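Local coordinates for hypothetical protein PH1933 (Pyrococcus horikoshii, PDB 1WWZ), which binds acetyl-coenzyme A in a GNAT-family fold and probably transfers its acetyl group to an acceptor not yet identified, at residues Leu107-Leu111 with Leu135-Phe141. Numbering follows the deposited sequence.
Sequences LITCL and LYEKFGF. With ACO (acetyl coenzyme *a), chain C.
Leu107 meets Leu135, Tyr136 and Phe139 where helix 102-115 of the GNAT acetyltransferase fold packs on the C-terminal end of helix 130-138 and the turn that follows, beside the acetyl-CoA site. From CB outward, Leu107 heads for 135-141: CG lies opposite the backbone N (chi1 -173°), and CD2, extended away from CA, does the touching. That methyl sits over one face of the Phe139 ring, a CH-pi contact 4.1 Å from the centroid, while also lying 3.9 Å from Leu135 CG and against Tyr136 CD1. Further along helix 102-115, Ile108 CG1 comes obliquely to Phe139 CE1 at 3.7 Å, its side chain roughly perpendicular to that of Phe139. Leu111 splits its two methyls, CD1 going to Phe139 CD1 and CD2 to Phe141 CE2. The two phenylalanines flank Gly140, which at positive phi (97°) is the C-prime residue of the Schellman motif that ends helix 130-138; Phe141 N bonds to Tyr136 O and Gly140 N to Glu137 O. Leu135 and Tyr136 also touch the cofactor: Leu135 CD1 packs against the ribose, and the thioester sulfur S1P lies at the edge of the Tyr136 ring, 3.4 Å from Tyr136 OH.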
loop_
_atom_site.group_PDB
_atom_site.type_symbol
_atom_site.label_atom_id
_atom_site.label_comp_id
_atom_site.label_asym_id
_atom_site.label_seq_id
_atom_site.Cartn_x
_atom_site.Cartn_y
_atom_site.Cartn_z
ATOM N N LEU A 107 2.688 6.528 1.206
ATOM C CA LEU A 107 3.602 5.884 2.147
ATOM C C LEU A 107 3.751 4.396 1.852
ATOM O O LEU A 107 4.857 3.855 1.891
ATOM C CB LEU A 107 3.133 6.108 3.590
ATOM C CG LEU A 107 4.067 5.639 4.715
ATOM C CD1 LEU A 107 5.468 6.219 4.516
ATOM C CD2 LEU A 107 3.498 6.078 6.058
ATOM N N ILE A 108 2.638 3.732 1.552
ATOM C CA ILE A 108 2.674 2.313 1.222
ATOM C C ILE A 108 3.527 2.114 -0.035
ATOM O O ILE A 108 4.329 1.184 -0.113
ATOM C CB ILE A 108 1.246 1.768 0.987
ATOM C CG1 ILE A 108 0.504 1.715 2.330
ATOM C CG2 ILE A 108 1.299 0.388 0.332
ATOM C CD1 ILE A 108 -0.974 1.338 2.220
ATOM N N THR A 109 3.355 3.001 -1.010
ATOM C CA THR A 109 4.122 2.937 -2.248
ATOM C C THR A 109 5.603 3.083 -1.915
ATOM O O THR A 109 6.449 2.369 -2.457
ATOM C CB THR A 109 3.708 4.065 -3.210
ATOM O OG1 THR A 109 2.337 3.889 -3.581
ATOM C CG2 THR A 109 4.571 4.050 -4.468
ATOM N N CYS A 110 5.904 4.018 -1.022
ATOM C CA CYS A 110 7.277 4.262 -0.596
ATOM C C CYS A 110 7.887 3.039 0.085
ATOM O O CYS A 110 9.023 2.654 -0.203
ATOM C CB CYS A 110 7.323 5.451 0.367
ATOM S SG CYS A 110 8.914 5.657 1.208
ATOM N N LEU A 111 7.133 2.426 0.993
ATOM C CA LEU A 111 7.628 1.255 1.707
ATOM C C LEU A 111 7.894 0.092 0.760
ATOM O O LEU A 111 8.885 -0.625 0.915
ATOM C CB LEU A 111 6.640 0.835 2.801
ATOM C CG LEU A 111 6.463 1.842 3.944
ATOM C CD1 LEU A 111 5.644 1.217 5.061
ATOM C CD2 LEU A 111 7.819 2.258 4.478
ATOM N N LEU A 135 1.114 8.809 11.904
ATOM C CA LEU A 135 1.041 8.004 10.693
ATOM C C LEU A 135 2.258 7.086 10.590
ATOM O O LEU A 135 2.126 5.891 10.328
ATOM C CB LEU A 135 0.958 8.905 9.453
ATOM C CG LEU A 135 0.946 8.196 8.092
ATOM C CD1 LEU A 135 -0.134 7.114 8.072
ATOM C CD2 LEU A 135 0.707 9.218 6.987
ATOM N N TYR A 136 3.449 7.638 10.797
ATOM C CA TYR A 136 4.657 6.823 10.711
ATOM C C TYR A 136 4.681 5.663 11.713
ATOM O O TYR A 136 5.086 4.550 11.372
ATOM C CB TYR A 136 5.909 7.687 10.907
ATOM C CG TYR A 136 6.162 8.684 9.791
ATOM C CD1 TYR A 136 6.033 8.312 8.450
ATOM C CD2 TYR A 136 6.574 9.985 10.077
ATOM C CE1 TYR A 136 6.309 9.218 7.420
ATOM C CE2 TYR A 136 6.854 10.894 9.057
ATOM C CZ TYR A 136 6.721 10.503 7.731
ATOM O OH TYR A 136 7.011 11.396 6.721
ATOM N N GLU A 137 4.256 5.919 12.948
ATOM C CA GLU A 137 4.256 4.872 13.966
ATOM C C GLU A 137 3.282 3.748 13.613
ATOM O O GLU A 137 3.533 2.580 13.910
ATOM C CB GLU A 137 3.913 5.457 15.342
ATOM C CG GLU A 137 4.884 6.531 15.809
ATOM C CD GLU A 137 4.683 6.917 17.263
ATOM O OE1 GLU A 137 3.520 7.124 17.670
ATOM O OE2 GLU A 137 5.688 7.021 17.997
ATOM N N LYS A 138 2.176 4.104 12.973
ATOM C CA LYS A 138 1.183 3.116 12.566
ATOM C C LYS A 138 1.771 2.167 11.534
ATOM O O LYS A 138 1.286 1.049 11.350
ATOM C CB LYS A 138 -0.039 3.816 11.982
ATOM C CG LYS A 138 -0.895 4.465 13.039
ATOM C CD LYS A 138 -1.907 5.407 12.433
ATOM C CE LYS A 138 -3.004 5.698 13.437
ATOM N NZ LYS A 138 -4.313 5.720 12.727
ATOM N N PHE A 139 2.819 2.622 10.857
ATOM C CA PHE A 139 3.469 1.812 9.845
ATOM C C PHE A 139 4.769 1.186 10.322
ATOM O O PHE A 139 5.561 0.695 9.521
ATOM C CB PHE A 139 3.694 2.644 8.584
ATOM C CG PHE A 139 2.483 2.720 7.707
ATOM C CD1 PHE A 139 2.283 1.782 6.697
ATOM C CD2 PHE A 139 1.502 3.679 7.935
ATOM C CE1 PHE A 139 1.122 1.796 5.927
ATOM C CE2 PHE A 139 0.335 3.701 7.171
ATOM C CZ PHE A 139 0.145 2.758 6.164
ATOM N N GLY A 140 4.988 1.207 11.631
ATOM C CA GLY A 140 6.182 0.589 12.174
ATOM C C GLY A 140 7.383 1.460 12.471
ATOM O O GLY A 140 8.391 0.948 12.954
ATOM N N PHE A 141 7.304 2.755 12.179
ATOM C CA PHE A 141 8.426 3.645 12.455
ATOM C C PHE A 141 8.494 3.923 13.951
ATOM O O PHE A 141 7.465 4.016 14.620
ATOM C CB PHE A 141 8.268 4.968 11.695
ATOM C CG PHE A 141 8.654 4.886 10.243
ATOM C CD1 PHE A 141 9.953 5.174 9.838
ATOM C CD2 PHE A 141 7.720 4.512 9.280
ATOM C CE1 PHE A 141 10.321 5.093 8.499
ATOM C CE2 PHE A 141 8.076 4.427 7.932
ATOM C CZ PHE A 141 9.381 4.720 7.542
HETATM N N1A ACO C . -3.635 13.829 13.422
HETATM C C2A ACO C . -3.706 12.542 13.763
HETATM N N3A ACO C . -3.444 11.474 12.951
HETATM C C4A ACO C . -3.076 11.854 11.651
HETATM C C5A ACO C . -2.988 13.162 11.219
HETATM C C6A ACO C . -3.296 14.208 12.182
HETATM N N6A ACO C . -3.257 15.505 11.858
HETATM N N7A ACO C . -2.613 13.203 9.880
HETATM C C8A ACO C . -2.477 11.949 9.548
HETATM N N9A ACO C . -2.739 11.053 10.581
HETATM C C1B ACO C . -2.697 9.601 10.581
HETATM C C2B ACO C . -4.066 8.920 10.748
HETATM O O2B ACO C . -3.825 7.636 11.358
HETATM C C3B ACO C . -4.610 8.909 9.294
HETATM O O3B ACO C . -5.531 7.804 9.212
HETATM P P3B ACO C . -7.119 7.861 9.461
HETATM O O7A ACO C . -7.240 8.285 10.893
HETATM O O8A ACO C . -7.585 6.500 9.243
HETATM O O9A ACO C . -7.666 8.841 8.497
HETATM C C4B ACO C . -3.370 8.637 8.485
HETATM O O4B ACO C . -2.281 9.059 9.354
HETATM C C5B ACO C . -3.199 9.487 7.245
HETATM O O5B ACO C . -4.367 9.594 6.449
HETATM P P1A ACO C . -4.251 10.281 5.020
HETATM O O1A ACO C . -5.565 10.827 4.688
HETATM O O2A ACO C . -3.653 9.270 4.060
HETATM O O3A ACO C . -3.307 11.568 5.400
HETATM P P2A ACO C . -2.783 12.665 4.444
HETATM O O4A ACO C . -3.260 13.923 5.053
HETATM O O5A ACO C . -3.254 12.326 3.074
HETATM O O6A ACO C . -1.230 12.584 4.481
HETATM C CBP ACO C . 0.626 13.911 5.501
HETATM C CCP ACO C . -0.394 12.815 5.700
HETATM C CDP ACO C . 1.489 13.958 6.806
HETATM C CEP ACO C . 1.495 13.605 4.260
HETATM C CAP ACO C . -0.157 15.262 5.273
HETATM O OAP ACO C . -0.928 15.555 6.435
HETATM C C9P ACO C . 0.722 16.509 4.997
HETATM O O9P ACO C . 1.007 16.851 3.857
HETATM N N8P ACO C . 1.169 17.198 6.096
HETATM C C7P ACO C . 2.026 18.408 6.029
HETATM C C6P ACO C . 3.483 18.124 5.612
HETATM C C5P ACO C . 4.186 17.187 6.562
HETATM O O5P ACO C . 4.119 17.356 7.807
HETATM N N4P ACO C . 4.894 16.183 6.066
HETATM C C3P ACO C . 5.704 15.105 6.641
HETATM C C2P ACO C . 7.058 15.752 6.944
HETATM S S1P ACO C . 8.168 14.409 7.637
HETATM C C ACO C . 8.951 14.030 6.377
HETATM O O ACO C . 8.856 14.526 5.160
HETATM C CH3 ACO C . 10.134 12.899 6.174
#